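Local coordinates for protein tRNA (adenine(22)-N(1))-methyltransferase (Bacillus subtilis, PDB 6Q56) that catalyses the S-adenosyl-L-methionine-dependent methylation of N1 of adenosine 22 in tRNA, giving N(1)-methyladenosine, at residues 137-142 against 157-163; 166-170 against 180-184; 173-178 against 230-234. The protein carries 2 engineered substitutions. All blocks are in the same frame, centred on the assembly; numbering follows the deposited sequence.

Overall arrangement
The three contacts trace the way a Rossmann-like methyltransferase sheet hands over to a helical C-terminal part. Contact 1 pairs the last two strands of the sheet, 139-148 being its edge. Contact 2, its centre about 13 Å away, lays the loop after that hairpin on helix 180-185, and the two touch where Leu140 meets Ala166, Tyr167 and Phe181. Contact 3 joins helix 172-178 to the end of helix 215-234; its centre is about 9 Å from that of contact 2, against which Gly175 packs, and about 19 Å from that of contact 1. The Leu177 side chain lies about 9 Å from a bound nickel ion, whose site includes His125 and His128.

Contact 1: residues 137-142 against 157-163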
loop_
_atom_site.group_PDB
_atom_site.type_symbol
_atom_site.label_atom_id
_atom_site.label_comp_id
_atom_site.label_asym_id
_atom_site.label_seq_id
_atom_site.Cartn_x
_atom_site.Cartn_y
_atom_site.Cartn_z
ATOM N N ARG A 137 12.911 -8.647 -3.229
ATOM C CA ARG A 137 13.874 -7.728 -3.959
ATOM C C ARG A 137 13.266 -6.597 -4.846
ATOM O O ARG A 137 13.987 -5.850 -5.508
ATOM C CB ARG A 137 15.004 -8.481 -4.729
ATOM C CG ARG A 137 15.885 -9.346 -3.842
ATOM C CD ARG A 137 16.963 -10.052 -4.649
ATOM N NE ARG A 137 17.845 -9.110 -5.332
ATOM C CZ ARG A 137 18.960 -8.616 -4.806
ATOM N NH1 ARG A 137 19.336 -8.974 -3.586
ATOM N NH2 ARG A 137 19.702 -7.763 -5.500
ATOM N N TYR A 138 11.941 -6.511 -4.829
ATOM C CA TYR A 138 11.221 -5.511 -5.604
ATOM C C TYR A 138 11.859 -4.136 -5.457
ATOM O O TYR A 138 12.593 -3.873 -4.504
ATOM C CB TYR A 138 9.756 -5.451 -5.168
ATOM C CG TYR A 138 8.990 -6.730 -5.422
ATOM C CD1 TYR A 138 8.354 -6.950 -6.636
ATOM C CD2 TYR A 138 8.903 -7.715 -4.449
ATOM C CE1 TYR A 138 7.653 -8.117 -6.874
ATOM C CE2 TYR A 138 8.204 -8.885 -4.678
ATOM C CZ TYR A 138 7.580 -9.081 -5.892
ATOM O OH TYR A 138 6.883 -10.245 -6.124
ATOM N N ALA A 139 11.568 -3.266 -6.414
ATOM C CA ALA A 139 12.088 -1.924 -6.423
ATOM C C ALA A 139 10.923 -0.946 -6.421
ATOM O O ALA A 139 10.018 -1.044 -7.237
ATOM C CB ALA A 139 12.949 -1.708 -7.644
ATOM N N LEU A 140 10.951 0.000 -5.497
ATOM C CA LEU A 140 9.913 1.004 -5.431
ATOM C C LEU A 140 10.192 1.963 -6.557
ATOM O O LEU A 140 11.263 2.544 -6.620
ATOM C CB LEU A 140 9.959 1.755 -4.105
ATOM C CG LEU A 140 9.182 1.172 -2.938
ATOM C CD1 LEU A 140 9.680 1.775 -1.636
ATOM C CD2 LEU A 140 7.700 1.419 -3.121
ATOM N N ILE A 141 9.239 2.141 -7.451
ATOM C CA ILE A 141 9.451 3.049 -8.557
ATOM C C ILE A 141 8.790 4.392 -8.315
ATOM O O ILE A 141 9.093 5.357 -8.993
ATOM C CB ILE A 141 9.007 2.447 -9.893
ATOM C CG1 ILE A 141 7.526 2.091 -9.867
ATOM C CG2 ILE A 141 9.840 1.219 -10.193
ATOM C CD1 ILE A 141 7.034 1.539 -11.179
ATOM N N ASP A 142 7.898 4.454 -7.338
ATOM C CA ASP A 142 7.243 5.708 -6.998
ATOM C C ASP A 142 6.380 5.573 -5.764
ATOM O O ASP A 142 5.928 4.494 -5.413
ATOM C CB ASP A 142 6.409 6.259 -8.152
ATOM C CG ASP A 142 6.123 7.753 -8.007
ATOM O OD1 ASP A 142 6.719 8.401 -7.132
ATOM O OD2 ASP A 142 5.305 8.283 -8.770
ATOM N N VAL A 157 4.269 2.079 -5.255
ATOM C CA VAL A 157 4.332 1.428 -6.543
ATOM C C VAL A 157 5.654 0.719 -6.665
ATOM O O VAL A 157 6.701 1.314 -6.475
ATOM C CB VAL A 157 4.204 2.432 -7.686
ATOM C CG1 VAL A 157 4.314 1.724 -9.019
ATOM C CG2 VAL A 157 2.905 3.201 -7.562
ATOM N N ALA A 158 5.595 -0.563 -6.977
ATOM C CA ALA A 158 6.795 -1.351 -7.103
ATOM C C ALA A 158 6.755 -2.306 -8.280
ATOM O O ALA A 158 5.704 -2.745 -8.710
ATOM C CB ALA A 158 7.041 -2.120 -5.823
ATOM N N GLU A 159 7.943 -2.612 -8.780
ATOM C CA GLU A 159 8.145 -3.525 -9.894
ATOM C C GLU A 159 9.475 -4.231 -9.675
ATOM O O GLU A 159 10.278 -3.788 -8.865
ATOM C CB GLU A 159 8.186 -2.766 -11.215
ATOM C CG GLU A 159 6.827 -2.425 -11.786
ATOM C CD GLU A 159 6.909 -1.560 -13.024
ATOM O OE1 GLU A 159 8.021 -1.275 -13.490
ATOM O OE2 GLU A 159 5.849 -1.167 -13.530
ATOM N N ALA A 160 9.725 -5.320 -10.386
ATOM C CA ALA A 160 10.992 -5.997 -10.219
ATOM C C ALA A 160 12.080 -5.010 -10.595
ATOM O O ALA A 160 11.944 -4.270 -11.556
ATOM C CB ALA A 160 11.072 -7.236 -11.087
ATOM N N GLY A 161 13.152 -5.001 -9.821
ATOM C CA GLY A 161 14.262 -4.110 -10.060
ATOM C C GLY A 161 15.263 -4.150 -8.927
ATOM O O GLY A 161 15.293 -5.091 -8.149
ATOM N N ASP A 162 16.084 -3.113 -8.852
ATOM C CA ASP A 162 17.111 -2.992 -7.832
ATOM C C ASP A 162 16.524 -2.336 -6.599
ATOM O O ASP A 162 16.294 -1.140 -6.577
ATOM C CB ASP A 162 18.273 -2.167 -8.379
ATOM C CG ASP A 162 19.334 -1.877 -7.346
ATOM O OD1 ASP A 162 19.261 -2.379 -6.215
ATOM O OD2 ASP A 162 20.261 -1.127 -7.679
ATOM N N ARG A 163 16.300 -3.145 -5.577
ATOM C CA ARG A 163 15.710 -2.693 -4.316
ATOM C C ARG A 163 16.392 -1.527 -3.595
ATOM O O ARG A 163 15.733 -0.777 -2.887
ATOM C CB ARG A 163 15.607 -3.862 -3.344
ATOM C CG ARG A 163 16.938 -4.478 -2.970
ATOM C CD ARG A 163 16.733 -5.638 -2.027
ATOM N NE ARG A 163 17.977 -6.186 -1.519
ATOM C CZ ARG A 163 18.033 -7.173 -0.639
ATOM N NH1 ARG A 163 16.920 -7.697 -0.174
ATOM N NH2 ARG A 163 19.194 -7.630 -0.218
HETATM O O HOH W 1 12.666 -2.321 -2.278
#
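Ala139 and Glu159 exchange two backbone hydrogen bonds, Ala139 N to Glu159 O at 2.8 Å and Glu159 N to Ala139 O at 3.0 Å, in the antiparallel hairpin that ends this methyltransferase's Rossmann-like sheet. Next along comes a classic beta bulge: Ile141 and Asp142 both face Val157, whose O takes a bond of 2.8 Å from Ile141 N and a weak one from Asp142 N, while Val157 N returns a bond to Asp142 O. Beyond the paired strands, a water donates to Tyr138 O at 2.7 Å and weakly to Arg163 O. Arg163 CB lies 3.2 Å from Tyr138 O. With CG between the backbone N and the carbonyl carbon (chi1 62°), the Arg163 chain, extended from CG to NE, runs out beside Arg137. There the guanidinium planes are 37° apart, with Arg137 NH1 over one face of the Arg163 group. Such proximity of like charges is probably eased by Arg163 NH1 bonding to Tyr134 O. An alanine in place of Arg163 would remove that bond and is likely to leave Tyr134 O without this donor and the Arg137 guanidinium freer to turn. On the sheet face shared by Ala139, Val157 and Glu159, the carboxylate of Glu159 pairs with Arg117 in a salt bridge, and Ile141 CD1 rests 3.6 Å from Glu159 CD. Ile141 CG1 presses on Val157 CG1 at 3.3 Å, tighter than usual for two carbons.

Contact 2: residues 166-170 against 180-184; sequences AYDGI and PFLAK
Residues Tyr167 to Ile170 form a type II beta turn, closed by Ile170 N bonding to Tyr167 O at 3.1 Å, with Gly169 taking a positive phi (94°), and the loop lies beside the first turn of helix 180-185. Pro180 is the residue around which the loop gathers. Its CG lies over one face of the Tyr167 ring, 3.9 Å from the centroid and 28° off the normal, a CH-pi contact, while Pro180 CB packs 3.2 Å from Ala166 O. The phenol reaches the proline because Tyr167 CG stands anti to the carbonyl carbon (chi1 -66°), which carries the ring back toward the helix although its CB starts away from it. Before the turn, the methyl of Ala166 meets the Phe181 ring obliquely, CB to CE2 at 3.6 Å. At the turn's far end Ile170 stretches CD1 to within 3.6 Å of Ala183 CB. Leu140 of the edge strand touches Tyr167, Pro180 and Phe181, and Glu143 OE1 accepts a hydrogen bond from Leu182 N. The arrangement is apolar loop-on-helix packing, a beta turn set against a proline in the first turn of a helix, at the junction of the Rossmann-like sheet and the C-terminal helices.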
loop_
_atom_site.group_PDB
_atom_site.type_symbol
_atom_site.label_atom_id
_atom_site.label_comp_id
_atom_site.label_asym_id
_atom_site.label_seq_id
_atom_site.Cartn_x
_atom_site.Cartn_y
_atom_site.Cartn_z
ATOM N N ALA A 166 15.979 3.025 -5.002
ATOM C CA ALA A 166 15.081 4.024 -4.439
ATOM C C ALA A 166 15.564 4.559 -3.099
ATOM O O ALA A 166 15.192 5.652 -2.694
ATOM C CB ALA A 166 13.680 3.454 -4.299
ATOM N N TYR A 167 16.396 3.785 -2.419
ATOM C CA TYR A 167 16.908 4.177 -1.116
ATOM C C TYR A 167 18.252 4.874 -1.154
ATOM O O TYR A 167 18.843 5.136 -0.123
ATOM C CB TYR A 167 16.976 2.966 -0.206
ATOM C CG TYR A 167 15.620 2.427 0.123
ATOM C CD1 TYR A 167 14.859 2.999 1.112
ATOM C CD2 TYR A 167 15.097 1.359 -0.565
ATOM C CE1 TYR A 167 13.612 2.516 1.418
ATOM C CE2 TYR A 167 13.854 0.866 -0.268
ATOM C CZ TYR A 167 13.115 1.453 0.725
ATOM O OH TYR A 167 11.879 0.974 1.027
ATOM N N ASP A 168 18.738 5.177 -2.342
ATOM C CA ASP A 168 20.006 5.864 -2.455
ATOM C C ASP A 168 19.900 7.205 -1.749
ATOM O O ASP A 168 19.014 7.995 -2.037
ATOM C CB ASP A 168 20.368 6.083 -3.920
ATOM C CG ASP A 168 21.577 6.962 -4.092
ATOM O OD1 ASP A 168 22.694 6.506 -3.806
ATOM O OD2 ASP A 168 21.409 8.113 -4.519
ATOM N N GLY A 169 20.800 7.455 -0.813
ATOM C CA GLY A 169 20.803 8.713 -0.096
ATOM C C GLY A 169 20.060 8.728 1.219
ATOM O O GLY A 169 20.121 9.713 1.936
ATOM N N ILE A 170 19.365 7.646 1.543
ATOM C CA ILE A 170 18.622 7.574 2.793
ATOM C C ILE A 170 18.804 6.214 3.441
ATOM O O ILE A 170 19.018 5.231 2.765
ATOM C CB ILE A 170 17.120 7.843 2.572
ATOM C CG1 ILE A 170 16.401 8.030 3.902
ATOM C CG2 ILE A 170 16.479 6.707 1.805
ATOM C CD1 ILE A 170 15.021 8.630 3.782
ATOM N N PRO A 180 11.050 6.321 0.938
ATOM C CA PRO A 180 12.218 6.954 0.327
ATOM C C PRO A 180 11.851 8.097 -0.609
ATOM O O PRO A 180 12.460 9.148 -0.541
ATOM C CB PRO A 180 12.882 5.814 -0.442
ATOM C CG PRO A 180 11.844 4.770 -0.593
ATOM C CD PRO A 180 10.917 4.907 0.559
ATOM N N PHE A 181 10.871 7.886 -1.473
ATOM C CA PHE A 181 10.445 8.918 -2.399
ATOM C C PHE A 181 9.760 10.014 -1.615
ATOM O O PHE A 181 10.018 11.188 -1.818
ATOM C CB PHE A 181 9.478 8.359 -3.435
ATOM C CG PHE A 181 10.131 7.503 -4.475
ATOM C CD1 PHE A 181 10.691 8.070 -5.595
ATOM C CD2 PHE A 181 10.176 6.135 -4.335
ATOM C CE1 PHE A 181 11.293 7.288 -6.556
ATOM C CE2 PHE A 181 10.775 5.348 -5.289
ATOM C CZ PHE A 181 11.337 5.924 -6.400
ATOM N N LEU A 182 8.878 9.611 -0.715
ATOM C CA LEU A 182 8.141 10.560 0.098
ATOM C C LEU A 182 9.094 11.458 0.862
ATOM O O LEU A 182 8.882 12.653 0.963
ATOM C CB LEU A 182 7.199 9.828 1.044
ATOM C CG LEU A 182 6.183 8.970 0.302
ATOM C CD1 LEU A 182 5.247 8.260 1.256
ATOM C CD2 LEU A 182 5.412 9.801 -0.707
ATOM N N ALA A 183 10.146 10.860 1.396
ATOM C CA ALA A 183 11.141 11.591 2.163
ATOM C C ALA A 183 11.806 12.683 1.336
ATOM O O ALA A 183 12.017 13.773 1.822
ATOM C CB ALA A 183 12.187 10.644 2.720
ATOM N N LYS A 184 12.129 12.374 0.087
ATOM C CA LYS A 184 12.768 13.332 -0.805
ATOM C C LYS A 184 11.834 14.482 -1.125
ATOM O O LYS A 184 12.241 15.638 -1.157
ATOM C CB LYS A 184 13.182 12.661 -2.111
ATOM C CG LYS A 184 14.397 11.769 -2.014
ATOM C CD LYS A 184 14.882 11.390 -3.397
ATOM C CE LYS A 184 15.497 10.005 -3.423
ATOM N NZ LYS A 184 15.732 9.552 -4.820
#

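Contact 3: residues 173-178 against 230-234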
loop_
_atom_site.group_PDB
_atom_site.type_symbol
_atom_site.label_atom_id
_atom_site.label_comp_id
_atom_site.label_asym_id
_atom_site.label_seq_id
_atom_site.Cartn_x
_atom_site.Cartn_y
_atom_site.Cartn_z
ATOM N N SER A 173 16.426 2.069 7.257
ATOM C CA SER A 173 15.615 2.222 8.446
ATOM C C SER A 173 14.556 3.298 8.272
ATOM O O SER A 173 13.376 3.040 8.437
ATOM C CB SER A 173 16.496 2.541 9.646
ATOM O OG SER A 173 15.713 2.726 10.792
ATOM N N ALA A 174 14.984 4.505 7.943
ATOM C CA ALA A 174 14.055 5.609 7.760
ATOM C C ALA A 174 13.254 5.467 6.476
ATOM O O ALA A 174 12.041 5.583 6.478
ATOM C CB ALA A 174 14.802 6.926 7.767
ATOM N N GLY A 175 13.945 5.224 5.378
ATOM C CA GLY A 175 13.295 5.078 4.097
ATOM C C GLY A 175 12.113 4.140 4.154
ATOM O O GLY A 175 11.042 4.445 3.661
ATOM N N MET A 176 12.317 2.992 4.778
ATOM C CA MET A 176 11.273 1.991 4.883
ATOM C C MET A 176 10.090 2.437 5.720
ATOM O O MET A 176 8.970 2.015 5.484
ATOM C CB MET A 176 11.840 0.702 5.460
ATOM C CG MET A 176 12.825 0.019 4.545
ATOM S SD MET A 176 13.079 -1.680 5.031
ATOM C CE MET A 176 14.192 -2.214 3.746
ATOM N N LEU A 177 10.344 3.296 6.692
ATOM C CA LEU A 177 9.287 3.770 7.561
ATOM C C LEU A 177 8.473 4.901 6.965
ATOM O O LEU A 177 7.259 4.856 6.970
ATOM C CB LEU A 177 9.862 4.230 8.894
ATOM C CG LEU A 177 8.813 4.796 9.840
ATOM C CD1 LEU A 177 7.858 3.711 10.291
ATOM C CD2 LEU A 177 9.465 5.467 11.026
ATOM N N VAL A 178 9.138 5.925 6.466
ATOM C CA VAL A 178 8.422 7.065 5.932
ATOM C C VAL A 178 8.296 7.093 4.422
ATOM O O VAL A 178 7.477 7.819 3.890
ATOM C CB VAL A 178 9.065 8.374 6.414
ATOM C CG1 VAL A 178 9.128 8.390 7.927
ATOM C CG2 VAL A 178 10.452 8.543 5.835
ATOM N N LEU A 230 15.104 8.992 14.334
ATOM C CA LEU A 230 14.824 8.614 12.956
ATOM C C LEU A 230 13.912 9.631 12.297
ATOM O O LEU A 230 14.194 10.130 11.212
ATOM C CB LEU A 230 14.166 7.241 12.914
ATOM C CG LEU A 230 14.171 6.544 11.567
ATOM C CD1 LEU A 230 13.820 5.081 11.736
ATOM C CD2 LEU A 230 13.210 7.225 10.613
ATOM N N LEU A 231 12.812 9.936 12.966
ATOM C CA LEU A 231 11.861 10.895 12.449
ATOM C C LEU A 231 12.484 12.281 12.386
ATOM O O LEU A 231 12.251 13.032 11.454
ATOM C CB LEU A 231 10.600 10.915 13.305
ATOM C CG LEU A 231 9.763 9.647 13.201
ATOM C CD1 LEU A 231 8.525 9.751 14.067
ATOM C CD2 LEU A 231 9.403 9.367 11.754
ATOM N N LYS A 232 13.288 12.612 13.381
ATOM C CA LYS A 232 13.930 13.908 13.415
ATOM C C LYS A 232 14.802 14.106 12.181
ATOM O O LYS A 232 14.880 15.193 11.643
ATOM C CB LYS A 232 14.761 14.067 14.685
ATOM C CG LYS A 232 15.401 15.432 14.820
ATOM C CD LYS A 232 16.210 15.563 16.095
ATOM C CE LYS A 232 17.112 16.787 16.035
ATOM N NZ LYS A 232 17.700 17.138 17.353
ATOM N N GLU A 233 15.443 13.037 11.735
ATOM C CA GLU A 233 16.316 13.091 10.571
ATOM C C GLU A 233 15.556 13.243 9.258
ATOM O O GLU A 233 16.130 13.635 8.253
ATOM C CB GLU A 233 17.201 11.840 10.515
ATOM C CG GLU A 233 18.177 11.707 11.675
ATOM C CD GLU A 233 18.921 10.383 11.682
ATOM O OE1 GLU A 233 18.649 9.529 10.817
ATOM O OE2 GLU A 233 19.783 10.194 12.559
ATOM N N VAL A 234 14.269 12.926 9.254
ATOM C CA VAL A 234 13.495 13.036 8.026
ATOM C C VAL A 234 12.687 14.317 7.877
ATOM O O VAL A 234 12.240 14.627 6.789
ATOM C CB VAL A 234 12.527 11.859 7.858
ATOM C CG1 VAL A 234 13.285 10.562 7.681
ATOM C CG2 VAL A 234 11.585 11.777 9.035
#
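This is apolar helix-helix packing, in which helix 172-178 meets the C-terminal part of helix 215-234 in the C-terminal helical part of the protein. The axes of the two short segments cross at -81°, nearly perpendicular, and come no closer than 10.0 Å, so leucine and valine side chains bridge the space. Leu230 makes the closest approach: with CG anti to the backbone N (chi1 -163°), its two methyls straddle the start of the facing segment, CD2 against Ala174 CB at 3.3 Å, tighter than usual for carbon, and CD1 against Ser173 OG at 3.2 Å. The small Ala174 side chain probably permits this, and its CB also touches Val234 CG1. Farther on, Leu177 and Leu231 cross at about a right angle, CD2 to CD2 at 4.0 Å, while Val178 and Val234 reach for each other tip to tip, CG2 to CG1 at 3.9 Å. Leu231 CD2 additionally meets Val178 CG1 at 4.0 Å. Trp194 of helix 188-210 packs on both Val178 and Leu231, whereas Val127 of helix 127-135 touches Leu177. Since the two segments share no hydrogen bond or salt bridge, the contact probably rests on shape and on burial of aliphatic groups, with the small Ala174 probably letting Leu230 come in close.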